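Local coordinates for protein cyclopropane mycolic acid synthase 3 (Mycobacterium tuberculosis, PDB 1L1E) that probably transfers a methylene group from S-adenosyl-L-methionine to a double bond of an alpha mycolic acid, forming a cyclopropane ring at the proximal position, at residues A[131-136]-A[155-160]; A[149-154]-A[164-169]; A[238-243]-A[261-266]. All blocks are in the same frame, centred on the assembly; numbering follows the deposited sequence.

Contact 1: residues A[131-136]-A[155-160]; sequences DRIVSI and HRTLPA. With SAH (S-adenosyl-L-homocysteine), chain D.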
loop_
_atom_site.group_PDB
_atom_site.type_symbol
_atom_site.label_atom_id
_atom_site.label_comp_id
_atom_site.label_asym_id
_atom_site.label_seq_id
_atom_site.Cartn_x
_atom_site.Cartn_y
_atom_site.Cartn_z
ATOM N N ASP A 131 -12.812 4.040 -14.593
ATOM C CA ASP A 131 -11.980 3.580 -15.698
ATOM C C ASP A 131 -10.804 2.701 -15.297
ATOM O O ASP A 131 -10.463 1.747 -16.008
ATOM C CB ASP A 131 -11.441 4.774 -16.490
ATOM C CG ASP A 131 -12.533 5.550 -17.192
ATOM O OD1 ASP A 131 -13.259 4.943 -18.012
ATOM O OD2 ASP A 131 -12.657 6.765 -16.924
ATOM N N ARG A 132 -10.191 3.027 -14.166
ATOM C CA ARG A 132 -9.019 2.308 -13.685
ATOM C C ARG A 132 -9.034 2.273 -12.169
ATOM O O ARG A 132 -9.762 3.039 -11.532
ATOM C CB ARG A 132 -7.742 3.021 -14.159
ATOM C CG ARG A 132 -7.636 3.222 -15.671
ATOM C CD ARG A 132 -7.439 1.903 -16.391
ATOM N NE ARG A 132 -7.042 2.074 -17.789
ATOM C CZ ARG A 132 -7.885 2.218 -18.810
ATOM N NH1 ARG A 132 -9.197 2.212 -18.614
ATOM N NH2 ARG A 132 -7.414 2.366 -20.038
ATOM N N ILE A 133 -8.211 1.396 -11.598
ATOM C CA ILE A 133 -8.134 1.247 -10.148
ATOM C C ILE A 133 -6.694 1.058 -9.704
ATOM O O ILE A 133 -5.889 0.433 -10.403
ATOM C CB ILE A 133 -8.940 0.020 -9.672
ATOM C CG1 ILE A 133 -10.424 0.220 -9.950
ATOM C CG2 ILE A 133 -8.721 -0.218 -8.168
ATOM C CD1 ILE A 133 -11.250 -1.044 -9.679
ATOM N N VAL A 134 -6.373 1.612 -8.544
ATOM C CA VAL A 134 -5.046 1.481 -7.971
ATOM C C VAL A 134 -5.243 1.188 -6.484
ATOM O O VAL A 134 -6.067 1.826 -5.818
ATOM C CB VAL A 134 -4.218 2.793 -8.144
ATOM C CG1 VAL A 134 -4.898 3.958 -7.405
ATOM C CG2 VAL A 134 -2.804 2.586 -7.618
ATOM N N SER A 135 -4.506 0.212 -5.966
ATOM C CA SER A 135 -4.600 -0.146 -4.553
ATOM C C SER A 135 -3.193 -0.473 -4.067
ATOM O O SER A 135 -2.599 -1.467 -4.483
ATOM C CB SER A 135 -5.513 -1.355 -4.358
ATOM O OG SER A 135 -5.708 -1.605 -2.973
ATOM N N ILE A 136 -2.665 0.370 -3.188
ATOM C CA ILE A 136 -1.308 0.201 -2.701
ATOM C C ILE A 136 -1.240 0.028 -1.194
ATOM O O ILE A 136 -1.530 0.959 -0.446
ATOM C CB ILE A 136 -0.443 1.428 -3.118
ATOM C CG1 ILE A 136 -0.395 1.532 -4.641
ATOM C CG2 ILE A 136 0.964 1.305 -2.572
ATOM C CD1 ILE A 136 0.198 2.855 -5.139
ATOM N N HIS A 155 -13.559 -6.115 -10.389
ATOM C CA HIS A 155 -13.727 -6.559 -11.765
ATOM C C HIS A 155 -15.033 -6.030 -12.388
ATOM O O HIS A 155 -15.076 -5.680 -13.569
ATOM C CB HIS A 155 -13.731 -8.090 -11.822
ATOM C CG HIS A 155 -13.843 -8.642 -13.208
ATOM N ND1 HIS A 155 -12.751 -8.814 -14.031
ATOM C CD2 HIS A 155 -14.923 -9.025 -13.931
ATOM C CE1 HIS A 155 -13.153 -9.279 -15.203
ATOM N NE2 HIS A 155 -14.467 -9.414 -15.169
ATOM N N ARG A 156 -16.094 -5.969 -11.595
ATOM C CA ARG A 156 -17.384 -5.509 -12.097
ATOM C C ARG A 156 -17.521 -3.983 -12.219
ATOM O O ARG A 156 -18.437 -3.485 -12.862
ATOM C CB ARG A 156 -18.498 -6.097 -11.223
ATOM C CG ARG A 156 -18.584 -7.636 -11.338
ATOM C CD ARG A 156 -19.606 -8.270 -10.389
ATOM N NE ARG A 156 -19.766 -9.709 -10.635
ATOM C CZ ARG A 156 -20.595 -10.499 -9.957
ATOM N NH1 ARG A 156 -21.346 -9.996 -8.983
ATOM N NH2 ARG A 156 -20.682 -11.795 -10.253
ATOM N N THR A 157 -16.601 -3.241 -11.619
ATOM C CA THR A 157 -16.656 -1.788 -11.689
ATOM C C THR A 157 -15.829 -1.270 -12.861
ATOM O O THR A 157 -16.049 -0.163 -13.345
ATOM C CB THR A 157 -16.128 -1.152 -10.396
ATOM O OG1 THR A 157 -14.794 -1.610 -10.154
ATOM C CG2 THR A 157 -17.014 -1.532 -9.224
ATOM N N LEU A 158 -14.878 -2.084 -13.307
ATOM C CA LEU A 158 -13.989 -1.734 -14.404
ATOM C C LEU A 158 -14.630 -1.945 -15.758
ATOM O O LEU A 158 -15.524 -2.774 -15.907
ATOM C CB LEU A 158 -12.708 -2.568 -14.335
ATOM C CG LEU A 158 -11.779 -2.291 -13.155
ATOM C CD1 LEU A 158 -10.650 -3.324 -13.121
ATOM C CD2 LEU A 158 -11.236 -0.873 -13.282
ATOM N N PRO A 159 -14.170 -1.195 -16.769
ATOM C CA PRO A 159 -14.690 -1.296 -18.133
ATOM C C PRO A 159 -13.981 -2.411 -18.899
ATOM O O PRO A 159 -13.037 -3.023 -18.388
ATOM C CB PRO A 159 -14.391 0.077 -18.712
ATOM C CG PRO A 159 -13.070 0.400 -18.090
ATOM C CD PRO A 159 -13.259 -0.042 -16.643
ATOM N N ALA A 160 -14.441 -2.668 -20.121
ATOM C CA ALA A 160 -13.854 -3.701 -20.970
ATOM C C ALA A 160 -12.331 -3.609 -21.022
ATOM O O ALA A 160 -11.644 -4.626 -20.911
ATOM C CB ALA A 160 -14.420 -3.598 -22.372
HETATM N N SAH D . -2.344 3.568 -0.222
HETATM C CA SAH D . -1.829 4.518 0.765
HETATM C CB SAH D . -2.173 4.057 2.199
HETATM C CG SAH D . -1.700 2.657 2.599
HETATM S SD SAH D . -2.137 2.200 4.284
HETATM C C SAH D . -0.304 4.667 0.633
HETATM O O SAH D . 0.266 4.026 -0.255
HETATM O OXT SAH D . 0.297 5.397 1.434
HETATM C "C5'" SAH D . -3.636 1.198 3.998
HETATM C "C4'" SAH D . -4.855 1.984 3.500
HETATM O "O4'" SAH D . -5.924 1.111 3.032
HETATM C "C3'" SAH D . -5.498 2.853 4.578
HETATM O "O3'" SAH D . -5.943 4.075 3.945
HETATM C "C2'" SAH D . -6.658 2.021 5.053
HETATM O "O2'" SAH D . -7.628 2.804 5.755
HETATM C "C1'" SAH D . -7.137 1.440 3.757
HETATM N N9 SAH D . -7.999 0.246 3.896
HETATM C C8 SAH D . -7.829 -0.898 4.610
HETATM N N7 SAH D . -8.761 -1.790 4.531
HETATM C C5 SAH D . -9.673 -1.195 3.668
HETATM C C6 SAH D . -10.937 -1.607 3.131
HETATM N N6 SAH D . -11.501 -2.790 3.419
HETATM N N1 SAH D . -11.590 -0.737 2.279
HETATM C C2 SAH D . -11.025 0.459 1.980
HETATM N N3 SAH D . -9.847 0.949 2.421
HETATM C C4 SAH D . -9.218 0.063 3.271
#
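Ile133 and Leu158 meet within a beta-alpha-beta unit of the Rossmann-like methyltransferase fold, where the start of strand 132-136 packs against the end of helix 147-157 and the turn that follows it. The contact is mainly van der Waals packing, and no hydrogen bond crosses it. The CB of Ile133 points toward segment 155-160. Its CG1 lies anti to the carbonyl carbon (chi1 -65°), which sends the CG1-CD1 arm out to the helix end. Leu158 uses one branch in reply: its CD2 touches Ile133 CG1 at 3.6 Å, and the two side chains cross obliquely. Ile133 CD1 also lies 3.6 Å from Thr157 OG1, with these side chains at about a right angle. The threonine hydroxyl has its polar partner back in the helix, at the carbonyl oxygen of Thr154.

Pro159 packs on the first residue of the other segment. Its CD lies 3.4 Å from Asp131 O. The same oxygen accepts a hydrogen bond from Arg132 NH1 at 2.9 Å. The bond is nearly straight (172°). NH1 sits above the carbonyl plane, while the oxygen lies in the guanidinium plane. A second bond, from Arg132 NE to the carbonyl oxygen of Leu60, further fixes the guanidinium. The carboxylate of Asp131 turns to the backbone of Thr67.

At the far end of the strand, Ile136 O accepts a hydrogen bond from the amino N of S-adenosyl-L-homocysteine at 2.7 Å. Ile136 CG2 lies 3.6 Å from SAH O, a carboxylate oxygen. The helix end and the turn after it thus cover the beginning of the strand, and the ligand is held at its finish. This is the layout of Rossmann-like S-adenosylmethionine-dependent methyltransferases, which bind the cofactor at the C-terminal ends of parallel strands.

Contact 2: residues A[149-154]-A[164-169]; sequences HFFEVT and MLLHTI. With CO3 (carbonate ion), chain C.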
loop_
_atom_site.group_PDB
_atom_site.type_symbol
_atom_site.label_atom_id
_atom_site.label_comp_id
_atom_site.label_asym_id
_atom_site.label_seq_id
_atom_site.Cartn_x
_atom_site.Cartn_y
_atom_site.Cartn_z
ATOM N N HIS A 149 -14.555 -11.667 -2.913
ATOM C CA HIS A 149 -15.460 -10.524 -2.966
ATOM C C HIS A 149 -14.752 -9.293 -3.549
ATOM O O HIS A 149 -15.278 -8.615 -4.431
ATOM C CB HIS A 149 -15.995 -10.239 -1.557
ATOM C CG HIS A 149 -17.115 -9.248 -1.520
ATOM N ND1 HIS A 149 -18.005 -9.091 -2.560
ATOM C CD2 HIS A 149 -17.494 -8.367 -0.564
ATOM C CE1 HIS A 149 -18.880 -8.152 -2.250
ATOM N NE2 HIS A 149 -18.592 -7.696 -1.045
ATOM N N PHE A 150 -13.548 -9.027 -3.058
ATOM C CA PHE A 150 -12.757 -7.899 -3.530
ATOM C C PHE A 150 -12.546 -7.963 -5.041
ATOM O O PHE A 150 -12.786 -6.996 -5.759
ATOM C CB PHE A 150 -11.403 -7.890 -2.822
ATOM C CG PHE A 150 -10.439 -6.886 -3.372
ATOM C CD1 PHE A 150 -10.628 -5.525 -3.146
ATOM C CD2 PHE A 150 -9.329 -7.302 -4.107
ATOM C CE1 PHE A 150 -9.722 -4.583 -3.639
ATOM C CE2 PHE A 150 -8.410 -6.368 -4.609
ATOM C CZ PHE A 150 -8.606 -5.009 -4.373
ATOM N N PHE A 151 -12.095 -9.106 -5.531
ATOM C CA PHE A 151 -11.865 -9.226 -6.952
ATOM C C PHE A 151 -13.152 -9.170 -7.769
ATOM O O PHE A 151 -13.149 -8.660 -8.883
ATOM C CB PHE A 151 -11.042 -10.482 -7.240
ATOM C CG PHE A 151 -9.591 -10.330 -6.848
ATOM C CD1 PHE A 151 -9.038 -11.098 -5.822
ATOM C CD2 PHE A 151 -8.790 -9.380 -7.480
ATOM C CE1 PHE A 151 -7.716 -10.925 -5.437
ATOM C CE2 PHE A 151 -7.459 -9.198 -7.099
ATOM C CZ PHE A 151 -6.923 -9.970 -6.077
ATOM N N GLU A 152 -14.256 -9.668 -7.213
ATOM C CA GLU A 152 -15.532 -9.606 -7.917
ATOM C C GLU A 152 -15.989 -8.145 -8.031
ATOM O O GLU A 152 -16.468 -7.719 -9.079
ATOM C CB GLU A 152 -16.606 -10.417 -7.178
ATOM C CG GLU A 152 -18.022 -9.901 -7.399
ATOM C CD GLU A 152 -19.060 -10.584 -6.518
ATOM O OE1 GLU A 152 -18.835 -10.700 -5.290
ATOM O OE2 GLU A 152 -20.111 -10.993 -7.057
ATOM N N VAL A 153 -15.847 -7.389 -6.947
ATOM C CA VAL A 153 -16.253 -5.985 -6.937
ATOM C C VAL A 153 -15.383 -5.114 -7.846
ATOM O O VAL A 153 -15.904 -4.289 -8.597
ATOM C CB VAL A 153 -16.209 -5.393 -5.507
ATOM C CG1 VAL A 153 -16.571 -3.918 -5.540
ATOM C CG2 VAL A 153 -17.163 -6.145 -4.602
ATOM N N THR A 154 -14.063 -5.287 -7.778
ATOM C CA THR A 154 -13.165 -4.493 -8.614
ATOM C C THR A 154 -13.306 -4.844 -10.096
ATOM O O THR A 154 -13.195 -3.978 -10.958
ATOM C CB THR A 154 -11.686 -4.665 -8.184
ATOM O OG1 THR A 154 -11.380 -6.062 -8.039
ATOM C CG2 THR A 154 -11.431 -3.941 -6.870
ATOM N N MET A 164 -6.356 -2.824 -13.139
ATOM C CA MET A 164 -6.154 -2.454 -11.751
ATOM C C MET A 164 -4.697 -2.746 -11.429
ATOM O O MET A 164 -4.119 -3.717 -11.945
ATOM C CB MET A 164 -7.074 -3.283 -10.836
ATOM C CG MET A 164 -6.692 -3.288 -9.340
ATOM S SD MET A 164 -8.048 -3.823 -8.213
ATOM C CE MET A 164 -8.192 -5.555 -8.589
ATOM N N LEU A 165 -4.093 -1.891 -10.614
ATOM C CA LEU A 165 -2.719 -2.104 -10.191
ATOM C C LEU A 165 -2.875 -2.459 -8.728
ATOM O O LEU A 165 -3.305 -1.630 -7.932
ATOM C CB LEU A 165 -1.877 -0.831 -10.334
ATOM C CG LEU A 165 -0.378 -0.930 -9.982
ATOM C CD1 LEU A 165 -0.189 -1.085 -8.485
ATOM C CD2 LEU A 165 0.260 -2.111 -10.730
ATOM N N LEU A 166 -2.537 -3.697 -8.384
ATOM C CA LEU A 166 -2.644 -4.189 -7.024
ATOM C C LEU A 166 -1.220 -4.320 -6.488
ATOM O O LEU A 166 -0.447 -5.121 -6.990
ATOM C CB LEU A 166 -3.317 -5.570 -7.030
ATOM C CG LEU A 166 -4.180 -6.046 -5.859
ATOM C CD1 LEU A 166 -4.079 -7.574 -5.757
ATOM C CD2 LEU A 166 -3.750 -5.406 -4.572
ATOM N N HIS A 167 -0.896 -3.535 -5.468
ATOM C CA HIS A 167 0.421 -3.527 -4.851
ATOM C C HIS A 167 0.237 -4.053 -3.432
ATOM O O HIS A 167 -0.520 -3.487 -2.644
ATOM C CB HIS A 167 0.958 -2.085 -4.887
ATOM C CG HIS A 167 2.106 -1.821 -3.966
ATOM N ND1 HIS A 167 3.161 -1.009 -4.324
ATOM C CD2 HIS A 167 2.331 -2.183 -2.682
ATOM C CE1 HIS A 167 3.982 -0.881 -3.299
ATOM N NE2 HIS A 167 3.502 -1.583 -2.289
ATOM N N THR A 168 0.923 -5.146 -3.109
ATOM C CA THR A 168 0.777 -5.758 -1.796
ATOM C C THR A 168 1.958 -6.628 -1.397
ATOM O O THR A 168 2.691 -7.125 -2.249
ATOM C CB THR A 168 -0.481 -6.666 -1.770
ATOM O OG1 THR A 168 -1.643 -5.869 -2.027
ATOM C CG2 THR A 168 -0.629 -7.354 -0.430
ATOM N N ILE A 169 2.122 -6.784 -0.089
ATOM C CA ILE A 169 3.150 -7.623 0.491
ATOM C C ILE A 169 2.718 -9.047 0.146
ATOM O O ILE A 169 1.526 -9.356 0.157
ATOM C CB ILE A 169 3.188 -7.461 2.047
ATOM C CG1 ILE A 169 3.856 -6.133 2.413
ATOM C CG2 ILE A 169 3.912 -8.641 2.708
ATOM C CD1 ILE A 169 3.675 -5.742 3.873
HETATM C C CO3 C . 3.190 -2.235 1.139
HETATM O O1 CO3 C . 2.319 -3.196 0.392
HETATM O O2 CO3 C . 3.174 -2.211 2.502
HETATM O O3 CO3 C . 4.000 -1.399 0.451
#
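Helix 149-154 lies over strand 164-169 through Phe150, Phe151 and Thr154, which meet Met164 and Leu166; the axes run nearly antiparallel (154°) and approach to 11.8 Å. Met164 is the main bridge. Its chain is extended up to SD and then bends (chi3 70°), which turns the methyl group onto the helix. Met164 CE lies 3.3 Å from Thr154 OG1, and Met164 SD lies 3.6 Å from Thr154 CG2. The threonine hydroxyl donates to Phe150 O at 2.8 Å. That carbonyl also accepts the backbone N of Thr154, so two bonds grip it.

Met164 SD comes within 4.1 Å of Phe150 CZ. The line from SD to the ring centre runs 53° off the ring normal, so this Met-aromatic contact is oblique. Phe151 lies across Met164 at about a right angle. One face of the Phe151 ring has Phe150 CD2 over its centre, 3.8 Å above the plane. Leu166 CD1 comes to the edge of the same ring, 3.7 Å from Phe151 CZ. Tyr214 and Ala215 of helix 208-216 also touch Phe151.

Further along the strand, His167 NE2 donates to O3 of a carbonate ion at 2.8 Å. Cys35 N also binds the ion. Gln282 is hydrogen-bonded to His167 ND1 on the other side of the imidazole. The site is consistent with the bicarbonate pocket of related cyclopropane synthases. The apolar helix-on-sheet packing is that of a Rossmann-like beta-alpha-beta crossover.

Contact 3: residues A[238-243]-A[261-266]; sequences MWATAL and RYMKYL
In the antiparallel pair of helix 229-245 and helix 256-274, the indole of Trp239 is approached obliquely by Leu266, whose CD2 lies 3.9 Å from Trp239 CE3. Phe26 meets the same indole edge-to-face, and the ring of Tyr33 meets it with the planes at about 55°. Tyr262 contributes its CB, while its ring leads away. The segment axes approach to 9.3 Å with a crossing angle of -152°.

Small Ala240 lets the backbones come close. Leu266 CD1 rests 3.7 Å from Ala240 CA. Ala240 CB and Leu266 CB are 3.9 Å apart. Leu243 has CG anti to its backbone N (chi1 180°), which carries CD2 across to the second helix. There Leu243 CD2 touches Tyr262 CB at 3.7 Å. Leu243 and Met263 lie alongside each other, pointing opposite ways, with Leu243 CG 3.8 Å from Met263 SD. No hydrogen bond crosses the contact. Leu266 lies near Cys269, the probable active-site residue, and the nearest atoms of the Trp239 side chain and the bound S-adenosyl-L-homocysteine are about 7 Å apart. Met263 is bent at chi2 and chi3, which places its SD 3.7 Å from Ala240 O.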
loop_
_atom_site.group_PDB
_atom_site.type_symbol
_atom_site.label_atom_id
_atom_site.label_comp_id
_atom_site.label_asym_id
_atom_site.label_seq_id
_atom_site.Cartn_x
_atom_site.Cartn_y
_atom_site.Cartn_z
ATOM N N MET A 238 14.677 3.501 6.481
ATOM C CA MET A 238 14.513 4.941 6.569
ATOM C C MET A 238 13.405 5.378 7.519
ATOM O O MET A 238 13.559 6.379 8.215
ATOM C CB MET A 238 14.324 5.535 5.172
ATOM C CG MET A 238 15.597 5.433 4.316
ATOM S SD MET A 238 15.452 6.129 2.662
ATOM C CE MET A 238 15.814 7.823 2.969
ATOM N N TRP A 239 12.296 4.642 7.573
ATOM C CA TRP A 239 11.236 5.014 8.508
ATOM C C TRP A 239 11.747 4.848 9.929
ATOM O O TRP A 239 11.440 5.655 10.808
ATOM C CB TRP A 239 9.983 4.146 8.330
ATOM C CG TRP A 239 9.136 4.490 7.129
ATOM C CD1 TRP A 239 9.056 5.700 6.491
ATOM C CD2 TRP A 239 8.211 3.625 6.464
ATOM N NE1 TRP A 239 8.139 5.637 5.472
ATOM C CE2 TRP A 239 7.604 4.374 5.434
ATOM C CE3 TRP A 239 7.834 2.281 6.642
ATOM C CZ2 TRP A 239 6.643 3.828 4.580
ATOM C CZ3 TRP A 239 6.876 1.738 5.791
ATOM C CH2 TRP A 239 6.294 2.509 4.774
ATOM N N ALA A 240 12.532 3.794 10.153
ATOM C CA ALA A 240 13.084 3.515 11.473
ATOM C C ALA A 240 14.036 4.625 11.915
ATOM O O ALA A 240 13.925 5.147 13.032
ATOM C CB ALA A 240 13.815 2.167 11.459
ATOM N N THR A 241 14.967 4.980 11.032
ATOM C CA THR A 241 15.951 6.033 11.317
ATOM C C THR A 241 15.276 7.350 11.686
ATOM O O THR A 241 15.709 8.043 12.601
ATOM C CB THR A 241 16.886 6.258 10.096
ATOM O OG1 THR A 241 17.631 5.058 9.846
ATOM C CG2 THR A 241 17.864 7.411 10.356
ATOM N N ALA A 242 14.203 7.679 10.975
ATOM C CA ALA A 242 13.460 8.907 11.221
ATOM C C ALA A 242 12.731 8.865 12.574
ATOM O O ALA A 242 12.785 9.824 13.358
ATOM C CB ALA A 242 12.465 9.132 10.090
ATOM N N LEU A 243 12.060 7.747 12.844
ATOM C CA LEU A 243 11.335 7.576 14.095
ATOM C C LEU A 243 12.317 7.698 15.251
ATOM O O LEU A 243 12.064 8.416 16.217
ATOM C CB LEU A 243 10.650 6.203 14.135
ATOM C CG LEU A 243 9.841 5.854 15.389
ATOM C CD1 LEU A 243 8.833 6.944 15.693
ATOM C CD2 LEU A 243 9.130 4.524 15.172
ATOM N N ARG A 261 7.060 -0.440 19.973
ATOM C CA ARG A 261 6.216 -1.281 19.136
ATOM C C ARG A 261 6.564 -1.048 17.665
ATOM O O ARG A 261 6.810 -1.993 16.909
ATOM C CB ARG A 261 4.743 -0.949 19.400
ATOM C CG ARG A 261 3.740 -1.673 18.517
ATOM C CD ARG A 261 2.322 -1.427 19.017
ATOM N NE ARG A 261 1.303 -1.884 18.075
ATOM C CZ ARG A 261 -0.003 -1.876 18.328
ATOM N NH1 ARG A 261 -0.450 -1.434 19.498
ATOM N NH2 ARG A 261 -0.865 -2.299 17.411
ATOM N N TYR A 262 6.602 0.214 17.260
ATOM C CA TYR A 262 6.922 0.525 15.877
ATOM C C TYR A 262 8.375 0.289 15.496
ATOM O O TYR A 262 8.648 -0.218 14.406
ATOM C CB TYR A 262 6.492 1.952 15.532
ATOM C CG TYR A 262 5.062 1.973 15.046
ATOM C CD1 TYR A 262 3.998 1.848 15.940
ATOM C CD2 TYR A 262 4.773 2.011 13.678
ATOM C CE1 TYR A 262 2.682 1.753 15.485
ATOM C CE2 TYR A 262 3.463 1.915 13.212
ATOM C CZ TYR A 262 2.425 1.787 14.123
ATOM O OH TYR A 262 1.129 1.695 13.673
ATOM N N MET A 263 9.308 0.647 16.374
ATOM C CA MET A 263 10.722 0.414 16.064
ATOM C C MET A 263 10.957 -1.074 15.824
ATOM O O MET A 263 11.691 -1.451 14.910
ATOM C CB MET A 263 11.623 0.888 17.200
ATOM C CG MET A 263 11.859 2.387 17.247
ATOM S SD MET A 263 12.463 3.080 15.693
ATOM C CE MET A 263 14.123 2.320 15.552
ATOM N N LYS A 264 10.330 -1.910 16.653
ATOM C CA LYS A 264 10.455 -3.370 16.547
ATOM C C LYS A 264 9.892 -3.852 15.220
ATOM O O LYS A 264 10.398 -4.796 14.609
ATOM C CB LYS A 264 9.697 -4.044 17.697
ATOM C CG LYS A 264 9.485 -5.548 17.559
ATOM C CD LYS A 264 8.724 -6.090 18.773
ATOM C CE LYS A 264 8.158 -7.493 18.539
ATOM N NZ LYS A 264 9.193 -8.559 18.414
ATOM N N TYR A 265 8.824 -3.197 14.789
ATOM C CA TYR A 265 8.171 -3.538 13.539
ATOM C C TYR A 265 9.045 -3.150 12.352
ATOM O O TYR A 265 9.326 -3.968 11.476
ATOM C CB TYR A 265 6.811 -2.836 13.489
ATOM C CG TYR A 265 6.277 -2.478 12.121
ATOM C CD1 TYR A 265 6.063 -3.451 11.145
ATOM C CD2 TYR A 265 5.922 -1.161 11.826
ATOM C CE1 TYR A 265 5.501 -3.116 9.908
ATOM C CE2 TYR A 265 5.361 -0.818 10.602
ATOM C CZ TYR A 265 5.151 -1.794 9.650
ATOM O OH TYR A 265 4.582 -1.443 8.447
ATOM N N LEU A 266 9.504 -1.904 12.349
ATOM C CA LEU A 266 10.310 -1.407 11.247
ATOM C C LEU A 266 11.653 -2.115 11.097
ATOM O O LEU A 266 12.004 -2.561 9.999
ATOM C CB LEU A 266 10.519 0.103 11.405
ATOM C CG LEU A 266 9.239 0.939 11.549
ATOM C CD1 LEU A 266 9.626 2.357 11.873
ATOM C CD2 LEU A 266 8.389 0.879 10.284
#

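From the N terminus, the chain builds three strands of the sheet before it reaches strand 132-136 and then helix 147-157. Contact 1 closes this loop at the helix end. Contact 2 starts on the same helix and closes on strand 163-170, so the two contacts cross along the chain. Their strands are neighbours in the sheet. Ser135 O and His167 N, 2.9 Å apart, probably form a hydrogen bond between them. Together they tie the helix to both strands of one beta-alpha-beta unit. Contact 3 follows in series. It joins two later helices, with helix 247-253 in the intervening loop. Its centre lies on the opposite side of the chain's centre, about 33 Å from that of contact 1.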